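Local structure of F5/8 type C domain protein (Bacteroides ovatus, 4ZRX) at residues Phe47-Ile52 / Leu93-His98; Cys103-Ala108 / Asp125-Leu130; Leu145-Arg150 / Asp163-Gln168. The protein is probably an alpha-L-fucosidase that cleaves terminal fucose from glycans, pairing a TIM-barrel hydrolase domain with an F5/8 type C domain. All coordinates share one frame; numbering follows the deposited sequence. Where two conformers were deposited one is given.

Contact 1 of 3, residues Phe47-Ile52 / Leu93-His98; sequences FLHFGI and LLTAKH. With EDO (1,2-ethanediol), chain D.
Phe-47 and Leu-48 run parallel to Leu-93 and Leu-94 as neighbouring barrel strands, joined by Leu-48 N to Leu-93 O at 2.8 Å and by Thr-95 N to Leu-48 O at 3.1 Å, the second bond nearly straight at 173°. On the face bearing Phe-47 and Leu-93 the two side chains lie alongside each other, and Leu-93 CD2 sits over the phenyl ring, 4.2 Å from its centroid. Thr-95 works with both branches. Its methyl CG2 covers one face of the His-49 imidazole, 3.7 Å from the ring centroid, while chi1 of 56° swings OG1 to within 3.0 Å of Phe-50 O and 3.2 Å of Leu-48 O, both carbonyls within reach of the one hydroxyl proton. The imidazole also sets CE1 over the centre of the Phe-47 ring. Beyond these strand ends, His-49 NE2 and His-98 NE2 hydrogen-bond to O1 of a 1,2-ethanediol, probably from the crystallisation liquor, at 2.7 Å and 2.9 Å; the diol also reaches Glu-230. The diol's place at the C-terminal ends of the strands is where TIM-barrel enzymes keep their active sites, consistent with a sugar pocket. Asn-328 holds His-49 ND1, and Trp-295 stacks on that ring. Strands 324-328 and 140-145 flank the pair, and helices 77-86 and 126-137 pack on the face of Leu-48 and Leu-94.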
loop_
_atom_site.group_PDB
_atom_site.type_symbol
_atom_site.label_atom_id
_atom_site.label_comp_id
_atom_site.label_asym_id
_atom_site.label_seq_id
_atom_site.Cartn_x
_atom_site.Cartn_y
_atom_site.Cartn_z
ATOM N N PHE A 47 8.748 -5.975 2.126
ATOM C CA PHE A 47 8.373 -7.369 1.832
ATOM C C PHE A 47 9.283 -7.806 0.683
ATOM O O PHE A 47 9.532 -7.025 -0.259
ATOM C CB PHE A 47 6.924 -7.424 1.355
ATOM C CG PHE A 47 6.003 -8.404 2.041
ATOM C CD1 PHE A 47 6.401 -9.639 2.487
ATOM C CD2 PHE A 47 4.634 -8.106 2.058
ATOM C CE1 PHE A 47 5.441 -10.521 3.058
ATOM C CE2 PHE A 47 3.701 -8.954 2.608
ATOM C CZ PHE A 47 4.115 -10.179 3.107
ATOM N N LEU A 48 9.770 -9.057 0.746
ATOM C CA LEU A 48 10.465 -9.705 -0.319
ATOM C C LEU A 48 9.754 -10.996 -0.719
ATOM O O LEU A 48 9.943 -12.061 -0.089
ATOM C CB LEU A 48 11.896 -10.007 0.113
ATOM C CG LEU A 48 12.774 -8.817 0.482
ATOM C CD1 LEU A 48 14.018 -9.267 1.279
ATOM C CD2 LEU A 48 13.201 -8.071 -0.783
ATOM N N HIS A 49 8.899 -10.929 -1.718
ATOM C CA HIS A 49 8.333 -12.121 -2.318
ATOM C C HIS A 49 9.326 -12.677 -3.321
ATOM O O HIS A 49 9.622 -12.053 -4.344
ATOM C CB HIS A 49 6.999 -11.846 -2.979
ATOM C CG HIS A 49 5.859 -11.730 -2.037
ATOM N ND1 HIS A 49 5.705 -10.674 -1.172
ATOM C CD2 HIS A 49 4.769 -12.500 -1.881
ATOM C CE1 HIS A 49 4.597 -10.841 -0.483
ATOM N NE2 HIS A 49 4.002 -11.930 -0.919
ATOM N N PHE A 50 9.817 -13.879 -3.005
ATOM C CA PHE A 50 10.832 -14.564 -3.765
ATOM C C PHE A 50 10.657 -16.050 -3.534
ATOM O O PHE A 50 10.366 -16.516 -2.433
ATOM C CB PHE A 50 12.209 -14.104 -3.313
ATOM C CG PHE A 50 13.319 -14.644 -4.165
ATOM C CD1 PHE A 50 13.418 -14.301 -5.512
ATOM C CD2 PHE A 50 14.282 -15.456 -3.599
ATOM C CE1 PHE A 50 14.465 -14.773 -6.281
ATOM C CE2 PHE A 50 15.293 -15.977 -4.388
ATOM C CZ PHE A 50 15.416 -15.614 -5.720
ATOM N N GLY A 51 10.740 -16.828 -4.594
ATOM C CA GLY A 51 10.602 -18.277 -4.493
ATOM C C GLY A 51 10.496 -18.942 -5.835
ATOM O O GLY A 51 10.938 -18.398 -6.868
ATOM N N ILE A 52 9.901 -20.129 -5.833
ATOM C CA ILE A 52 9.748 -20.830 -7.093
ATOM C C ILE A 52 8.797 -20.059 -8.043
ATOM O O ILE A 52 8.989 -20.099 -9.258
ATOM C CB ILE A 52 9.321 -22.271 -6.812
ATOM C CG1 ILE A 52 9.653 -23.171 -8.014
ATOM C CG2 ILE A 52 7.898 -22.296 -6.397
ATOM C CD1 ILE A 52 10.222 -24.471 -7.597
ATOM N N LEU A 93 11.253 -8.504 5.179
ATOM C CA LEU A 93 10.416 -9.628 5.512
ATOM C C LEU A 93 10.344 -10.572 4.339
ATOM O O LEU A 93 9.760 -10.255 3.315
ATOM C CB LEU A 93 9.011 -9.115 5.908
ATOM C CG LEU A 93 7.856 -10.101 6.081
ATOM C CD1 LEU A 93 8.059 -11.088 7.021
ATOM C CD2 LEU A 93 6.560 -9.311 6.512
ATOM N N LEU A 94 10.930 -11.751 4.493
ATOM C CA LEU A 94 11.090 -12.694 3.361
ATOM C C LEU A 94 10.026 -13.769 3.359
ATOM O O LEU A 94 9.738 -14.380 4.396
ATOM C CB LEU A 94 12.481 -13.362 3.453
ATOM C CG LEU A 94 12.805 -14.396 2.434
ATOM C CD1 LEU A 94 13.037 -13.748 1.093
ATOM C CD2 LEU A 94 14.043 -15.115 2.822
ATOM N N THR A 95 9.480 -14.091 2.190
ATOM C CA THR A 95 8.638 -15.249 1.981
ATOM C C THR A 95 9.494 -16.536 1.983
ATOM O O THR A 95 9.833 -17.102 0.931
ATOM C CB THR A 95 7.838 -15.188 0.683
ATOM O OG1 THR A 95 8.711 -15.000 -0.442
ATOM C CG2 THR A 95 6.854 -13.971 0.723
ATOM N N ALA A 96 9.788 -17.025 3.174
ATOM C CA ALA A 96 10.588 -18.224 3.329
ATOM C C ALA A 96 9.841 -19.442 2.728
ATOM O O ALA A 96 10.461 -20.397 2.238
ATOM C CB ALA A 96 10.878 -18.443 4.813
ATOM N N LYS A 97 8.500 -19.420 2.812
ATOM C CA LYS A 97 7.663 -20.419 2.207
ATOM C C LYS A 97 6.339 -19.760 1.879
ATOM O O LYS A 97 5.679 -19.213 2.747
ATOM C CB LYS A 97 7.383 -21.596 3.148
ATOM C CG LYS A 97 6.661 -22.763 2.437
ATOM C CD LYS A 97 6.239 -23.842 3.448
ATOM C CE LYS A 97 5.016 -23.503 4.187
ATOM N NZ LYS A 97 4.598 -24.542 5.142
ATOM N N HIS A 98 5.988 -19.763 0.582
ATOM C CA HIS A 98 4.705 -19.255 0.125
ATOM C C HIS A 98 3.711 -20.427 -0.014
ATOM O O HIS A 98 3.972 -21.493 0.491
ATOM C CB HIS A 98 4.884 -18.389 -1.141
ATOM C CG HIS A 98 3.820 -17.365 -1.308
ATOM N ND1 HIS A 98 2.694 -17.575 -2.063
ATOM C CD2 HIS A 98 3.686 -16.124 -0.780
ATOM C CE1 HIS A 98 1.911 -16.516 -1.998
ATOM N NE2 HIS A 98 2.472 -15.629 -1.199
HETATM C C1 EDO D . 1.149 -12.184 0.723
HETATM O O1 EDO D . 1.518 -12.969 -0.409
HETATM C C2 EDO D . 0.283 -11.039 0.233
HETATM O O2 EDO D . -0.813 -11.572 -0.528
#

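Contact 2 of 3, residues Cys103-Ala108 / Asp125-Leu130; sequences CLWPTA and DVVKEL
Leu-104 O receives the N-H of Val-126 at 2.9 Å, almost in line with its carbonyl bond, though the angle at the hydrogen is a bent 144°. This ties the long loop that follows a TIM-barrel strand to the first turn of the next helix, 126-137, one beta-alpha unit of the barrel seen where the helix begins. Asp-125 is the N-cap. Its CG stands anti to the backbone N (chi1 -179°), which turns the carboxylate back over the helix start, and OD1 accepts from Lys-128 N at 2.9 Å, the donor coming from above the carboxylate plane. The same group presses on the loop, with OD1 3.3 Å from Trp-105 CB and OD2 3.4 Å from Pro-106 CD, the proline ring crossing the aspartate at about a right angle. OD2 is further held by Tyr-176 OH. With an alanine here, Lys-128 N and Tyr-176 OH would probably be left without their acceptor and a gap opened beside Pro-106. Beside the polar cap the joint is apolar. Leu-104 CB rests against Val-126 CB, and the Trp-105 indole leads away from the helix, its NE1 bonded to Glu-171. One face of that indole carries Cys-103 CB and Thr-107 CB of its own loop, and Val-127 CG2 reaches Trp-105 CB at 3.8 Å.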
loop_
_atom_site.group_PDB
_atom_site.type_symbol
_atom_site.label_atom_id
_atom_site.label_comp_id
_atom_site.label_asym_id
_atom_site.label_seq_id
_atom_site.Cartn_x
_atom_site.Cartn_y
_atom_site.Cartn_z
ATOM N N CYS A 103 10.292 -24.378 0.165
ATOM C CA CYS A 103 11.062 -23.723 1.230
ATOM C C CYS A 103 12.357 -23.158 0.690
ATOM O O CYS A 103 13.145 -23.872 0.050
ATOM C CB CYS A 103 11.343 -24.694 2.349
ATOM S SG CYS A 103 9.830 -25.242 3.100
ATOM N N LEU A 104 12.638 -21.887 1.053
ATOM C CA LEU A 104 13.878 -21.207 0.688
ATOM C C LEU A 104 15.123 -21.503 1.534
ATOM O O LEU A 104 16.159 -20.941 1.297
ATOM C CB LEU A 104 13.625 -19.676 0.698
ATOM C CG LEU A 104 12.680 -19.127 -0.357
ATOM C CD1 LEU A 104 12.728 -17.639 -0.336
ATOM C CD2 LEU A 104 13.051 -19.598 -1.702
ATOM N N TRP A 105 14.998 -22.410 2.489
ATOM C CA TRP A 105 16.077 -22.864 3.312
ATOM C C TRP A 105 15.981 -24.417 3.321
ATOM O O TRP A 105 14.885 -25.007 3.117
ATOM C CB TRP A 105 15.965 -22.317 4.723
ATOM C CG TRP A 105 14.924 -22.979 5.590
ATOM C CD1 TRP A 105 15.171 -23.751 6.663
ATOM C CD2 TRP A 105 13.481 -22.818 5.548
ATOM N NE1 TRP A 105 14.011 -24.174 7.226
ATOM C CE2 TRP A 105 12.953 -23.612 6.575
ATOM C CE3 TRP A 105 12.589 -22.116 4.725
ATOM C CZ2 TRP A 105 11.580 -23.736 6.816
ATOM C CZ3 TRP A 105 11.207 -22.284 4.916
ATOM C CH2 TRP A 105 10.723 -23.072 5.969
ATOM N N PRO A 106 17.125 -25.066 3.565
ATOM C CA PRO A 106 17.163 -26.555 3.536
ATOM C C PRO A 106 16.570 -27.133 4.799
ATOM O O PRO A 106 17.303 -27.604 5.713
ATOM C CB PRO A 106 18.657 -26.871 3.460
ATOM C CG PRO A 106 19.353 -25.684 4.087
ATOM C CD PRO A 106 18.461 -24.466 3.717
ATOM N N THR A 107 15.264 -27.092 4.884
ATOM C CA THR A 107 14.530 -27.613 6.021
ATOM C C THR A 107 14.704 -29.136 6.158
ATOM O O THR A 107 14.752 -29.866 5.183
ATOM C CB THR A 107 13.056 -27.265 5.881
ATOM O OG1 THR A 107 12.290 -27.758 6.987
ATOM C CG2 THR A 107 12.445 -27.772 4.596
ATOM N N ALA A 108 14.701 -29.614 7.391
ATOM C CA ALA A 108 14.680 -31.067 7.655
ATOM C C ALA A 108 13.283 -31.643 7.398
ATOM O O ALA A 108 13.095 -32.853 7.398
ATOM C CB ALA A 108 15.071 -31.334 9.124
ATOM N N ASP A 125 20.980 -21.609 0.788
ATOM C CA ASP A 125 20.008 -21.272 1.783
ATOM C C ASP A 125 19.750 -19.751 1.652
ATOM O O ASP A 125 20.593 -18.937 1.997
ATOM C CB ASP A 125 20.587 -21.609 3.158
ATOM C CG ASP A 125 19.617 -21.312 4.291
ATOM O OD1 ASP A 125 18.672 -20.487 4.079
ATOM O OD2 ASP A 125 19.863 -21.855 5.400
ATOM N N VAL A 126 18.608 -19.405 1.071
ATOM C CA VAL A 126 18.303 -17.985 0.784
ATOM C C VAL A 126 18.133 -17.244 2.089
ATOM O O VAL A 126 18.513 -16.088 2.207
ATOM C CB VAL A 126 17.063 -17.828 -0.048
ATOM C CG1 VAL A 126 16.773 -16.373 -0.331
ATOM C CG2 VAL A 126 17.238 -18.598 -1.395
ATOM N N VAL A 127 17.506 -17.917 3.042
ATOM C CA VAL A 127 17.236 -17.300 4.338
ATOM C C VAL A 127 18.559 -16.947 5.012
ATOM O O VAL A 127 18.721 -15.860 5.561
ATOM C CB VAL A 127 16.354 -18.208 5.212
ATOM C CG1 VAL A 127 15.980 -17.562 6.533
ATOM C CG2 VAL A 127 15.059 -18.647 4.490
ATOM N N LYS A 128 19.528 -17.854 4.944
ATOM C CA LYS A 128 20.833 -17.612 5.468
ATOM C C LYS A 128 21.522 -16.443 4.787
ATOM O O LYS A 128 22.108 -15.600 5.469
ATOM C CB LYS A 128 21.688 -18.884 5.342
ATOM C CG LYS A 128 23.105 -18.724 5.978
ATOM C CD LYS A 128 23.901 -20.046 5.929
ATOM C CE LYS A 128 24.130 -20.487 4.522
ATOM N NZ LYS A 128 24.428 -19.407 3.483
ATOM N N GLU A 129 21.494 -16.378 3.456
ATOM C CA GLU A 129 22.137 -15.291 2.761
ATOM C C GLU A 129 21.494 -13.939 3.139
ATOM O O GLU A 129 22.215 -12.950 3.309
ATOM C CB GLU A 129 22.081 -15.482 1.258
ATOM C CG GLU A 129 22.814 -16.745 0.837
ATOM C CD GLU A 129 23.334 -16.781 -0.584
ATOM O OE1 GLU A 129 23.551 -15.719 -1.175
ATOM O OE2 GLU A 129 23.631 -17.925 -1.078
ATOM N N LEU A 130 20.167 -13.924 3.266
ATOM C CA LEU A 130 19.481 -12.701 3.674
ATOM C C LEU A 130 19.901 -12.318 5.095
ATOM O O LEU A 130 20.181 -11.136 5.386
ATOM C CB LEU A 130 17.956 -12.846 3.606
ATOM C CG LEU A 130 17.202 -11.577 4.012
ATOM C CD1 LEU A 130 17.582 -10.406 3.178
ATOM C CD2 LEU A 130 15.707 -11.877 3.885
#

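Contact 3 of 3, residues Leu145-Arg150 / Asp163-Gln168; sequences LSPWDR and DFFIRQ
Leu-145 and Phe-165 approach from opposite directions, the leucine from the end of a barrel strand and the phenylalanine from helix 158-174. Methyl CD2 of Leu-145 lies over one face of the phenyl ring, 3.8 Å from its centroid and displaced toward the rim, so that it comes within 3.5 Å of Phe-165 CZ. The rim of the ring turns to the backbone that leads out of the strand: Ser-146 O stands near the ring plane, 3.4 Å from Phe-165 CE1, and Leu-145 O also lies in plane at the edge, beside CZ. Pro-147 adds its CA, 3.7 Å from Phe-165 CE1. With CG anti to the backbone N (chi1 -165°), the end of the Phe-165 ring comes toward this strand-loop corner. Next to it Gln-168, its chain extended beyond CG, brings OE1 alongside Leu-145 CD1, and Asp-149 OD2 meets the edge of the Phe-164 ring at CE2, the carboxylate and phenyl planes standing 62° apart.

Farther out, polar groups fix these pieces. A water donates to Asp-149 OD2 at 2.7 Å and is held only weakly by Gln-168 NE2, which also bonds Thr-109. Asp-149 OD1 takes the backbone N-H groups of Asn-151 and Ala-152, and Ser-146 OG bonds Trp-148 O at 2.6 Å, in the carbonyl plane, and also bonds His-99 ND1. Lys-97 forms a salt bridge with Asp-149 OD2 and is also bound by Gln-168 OE1. The chemistry is therefore divided: between loop and helix the direct touch is hydrocarbon over a ring face, with oxygens at ring edges, while the buried carboxylate is satisfied by a lysine, a water and two backbone N-H groups, an environment likely to keep it ionised.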
loop_
_atom_site.group_PDB
_atom_site.type_symbol
_atom_site.label_atom_id
_atom_site.label_comp_id
_atom_site.label_asym_id
_atom_site.label_seq_id
_atom_site.Cartn_x
_atom_site.Cartn_y
_atom_site.Cartn_z
ATOM N N LEU A 145 5.862 -17.319 6.688
ATOM C CA LEU A 145 5.831 -18.775 6.596
ATOM C C LEU A 145 4.379 -19.152 6.352
ATOM O O LEU A 145 3.558 -19.113 7.268
ATOM C CB LEU A 145 6.397 -19.417 7.865
ATOM C CG LEU A 145 6.360 -20.942 7.887
ATOM C CD1 LEU A 145 7.407 -21.538 6.960
ATOM C CD2 LEU A 145 6.535 -21.478 9.295
ATOM N N SER A 146 4.050 -19.528 5.109
ATOM C CA SER A 146 2.621 -19.722 4.744
ATOM C C SER A 146 1.936 -20.850 5.519
ATOM O O SER A 146 2.396 -22.020 5.432
ATOM C CB SER A 146 2.476 -19.940 3.258
ATOM O OG SER A 146 1.152 -20.174 2.892
ATOM N N PRO A 147 0.877 -20.530 6.274
ATOM C CA PRO A 147 0.091 -21.626 6.906
ATOM C C PRO A 147 -0.456 -22.581 5.845
ATOM O O PRO A 147 -0.254 -23.783 5.975
ATOM C CB PRO A 147 -1.006 -20.866 7.665
ATOM C CG PRO A 147 -0.376 -19.533 7.938
ATOM C CD PRO A 147 0.420 -19.203 6.749
ATOM N N TRP A 148 -1.072 -22.052 4.781
ATOM C CA TRP A 148 -1.587 -22.898 3.694
ATOM C C TRP A 148 -0.368 -23.440 2.903
ATOM O O TRP A 148 0.481 -22.677 2.444
ATOM C CB TRP A 148 -2.483 -22.068 2.772
ATOM C CG TRP A 148 -3.118 -22.785 1.593
ATOM C CD1 TRP A 148 -3.502 -24.113 1.498
ATOM C CD2 TRP A 148 -3.459 -22.189 0.357
ATOM N NE1 TRP A 148 -4.064 -24.354 0.256
ATOM C CE2 TRP A 148 -4.069 -23.191 -0.450
ATOM C CE3 TRP A 148 -3.332 -20.889 -0.158
ATOM C CZ2 TRP A 148 -4.510 -22.927 -1.752
ATOM C CZ3 TRP A 148 -3.749 -20.635 -1.429
ATOM C CH2 TRP A 148 -4.352 -21.659 -2.222
ATOM N N ASP A 149 -0.303 -24.765 2.745
ATOM C CA ASP A 149 0.814 -25.395 2.085
ATOM C C ASP A 149 0.221 -26.393 1.087
ATOM O O ASP A 149 -0.380 -27.393 1.480
ATOM C CB ASP A 149 1.720 -26.073 3.133
ATOM C CG ASP A 149 3.006 -26.607 2.570
ATOM O OD1 ASP A 149 2.994 -27.096 1.409
ATOM O OD2 ASP A 149 4.066 -26.566 3.294
ATOM N N ARG A 150 0.404 -26.116 -0.197
ATOM C CA ARG A 150 -0.204 -26.911 -1.229
ATOM C C ARG A 150 0.697 -28.079 -1.641
ATOM O O ARG A 150 0.293 -28.852 -2.495
ATOM C CB ARG A 150 -0.453 -26.027 -2.456
ATOM C CG ARG A 150 -1.409 -24.870 -2.126
ATOM C CD ARG A 150 -1.575 -23.964 -3.332
ATOM N NE ARG A 150 -2.618 -24.471 -4.232
ATOM C CZ ARG A 150 -3.142 -23.766 -5.245
ATOM N NH1 ARG A 150 -2.688 -22.581 -5.582
ATOM N NH2 ARG A 150 -4.128 -24.299 -5.946
ATOM N N ASP A 163 2.483 -30.153 13.653
ATOM C CA ASP A 163 3.854 -30.497 14.080
ATOM C C ASP A 163 4.871 -30.081 13.031
ATOM O O ASP A 163 5.944 -29.562 13.363
ATOM C CB ASP A 163 3.991 -32.026 14.327
ATOM C CG ASP A 163 5.419 -32.458 14.733
ATOM O OD1 ASP A 163 5.756 -32.342 15.937
ATOM O OD2 ASP A 163 6.184 -32.972 13.880
ATOM N N PHE A 164 4.551 -30.375 11.783
ATOM C CA PHE A 164 5.405 -30.075 10.616
ATOM C C PHE A 164 5.674 -28.562 10.537
ATOM O O PHE A 164 6.809 -28.119 10.365
ATOM C CB PHE A 164 4.611 -30.580 9.374
ATOM C CG PHE A 164 5.223 -30.234 8.006
ATOM C CD1 PHE A 164 6.152 -31.059 7.401
ATOM C CD2 PHE A 164 4.823 -29.099 7.338
ATOM C CE1 PHE A 164 6.662 -30.735 6.124
ATOM C CE2 PHE A 164 5.282 -28.803 6.132
ATOM C CZ PHE A 164 6.233 -29.595 5.524
ATOM N N PHE A 165 4.604 -27.825 10.688
ATOM C CA PHE A 165 4.642 -26.350 10.688
ATOM C C PHE A 165 5.493 -25.817 11.804
ATOM O O PHE A 165 6.326 -24.959 11.589
ATOM C CB PHE A 165 3.253 -25.785 10.737
ATOM C CG PHE A 165 3.177 -24.279 10.375
ATOM C CD1 PHE A 165 3.200 -23.884 9.041
ATOM C CD2 PHE A 165 3.159 -23.325 11.357
ATOM C CE1 PHE A 165 3.151 -22.548 8.709
ATOM C CE2 PHE A 165 3.082 -21.972 11.037
ATOM C CZ PHE A 165 3.090 -21.593 9.687
ATOM N N ILE A 166 5.336 -26.377 13.016
ATOM C CA ILE A 166 6.156 -25.942 14.117
ATOM C C ILE A 166 7.592 -26.280 13.832
ATOM O O ILE A 166 8.470 -25.527 14.224
ATOM C CB ILE A 166 5.651 -26.564 15.487
ATOM C CG1 ILE A 166 4.342 -25.864 15.856
ATOM C CG2 ILE A 166 6.683 -26.384 16.596
ATOM C CD1 ILE A 166 3.597 -26.510 17.010
ATOM N N ARG A 167 7.877 -27.450 13.216
ATOM C CA ARG A 167 9.276 -27.759 12.946
ATOM C C ARG A 167 9.865 -26.779 11.956
ATOM O O ARG A 167 10.985 -26.323 12.160
ATOM C CB ARG A 167 9.490 -29.203 12.501
ATOM C CG ARG A 167 9.478 -30.117 13.663
ATOM C CD ARG A 167 9.383 -31.563 13.185
ATOM N NE ARG A 167 10.406 -31.960 12.207
ATOM C CZ ARG A 167 10.139 -32.644 11.083
ATOM N NH1 ARG A 167 8.889 -32.926 10.747
ATOM N NH2 ARG A 167 11.120 -33.022 10.281
ATOM N N GLN A 168 9.111 -26.397 10.924
ATOM C CA GLN A 168 9.583 -25.332 10.002
ATOM C C GLN A 168 9.837 -23.984 10.679
ATOM O O GLN A 168 10.892 -23.331 10.495
ATOM C CB GLN A 168 8.599 -25.150 8.862
ATOM C CG GLN A 168 8.540 -26.353 7.946
ATOM C CD GLN A 168 7.703 -26.118 6.686
ATOM O OE1 GLN A 168 6.784 -25.280 6.661
ATOM N NE2 GLN A 168 7.946 -26.912 5.669
HETATM O O HOH W 1 6.484 -27.450 2.586
#

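Overall arrangement
All three contacts belong to one TIM barrel and are largely buried, but they lie at different depths. Contact 1 joins two adjacent strands by backbone bonds and faces the probable sugar site; contacts 2 and 3 join the loops beyond barrel strands to the helices outside, and only contact 2 reaches the surface, at Pro-106. Strand 91-97 connects them: Ala-96 O meets Leu-104 N of contact 2, and Lys-97 extends its amine to contact 3. Between contacts 2 and 3, the Trp-105 indole packs against Leu-145. The chemistry shifts accordingly, from sheet bonds and histidines, through a capped helix end, to a ring face beside a carboxylate held by a lysine and a water.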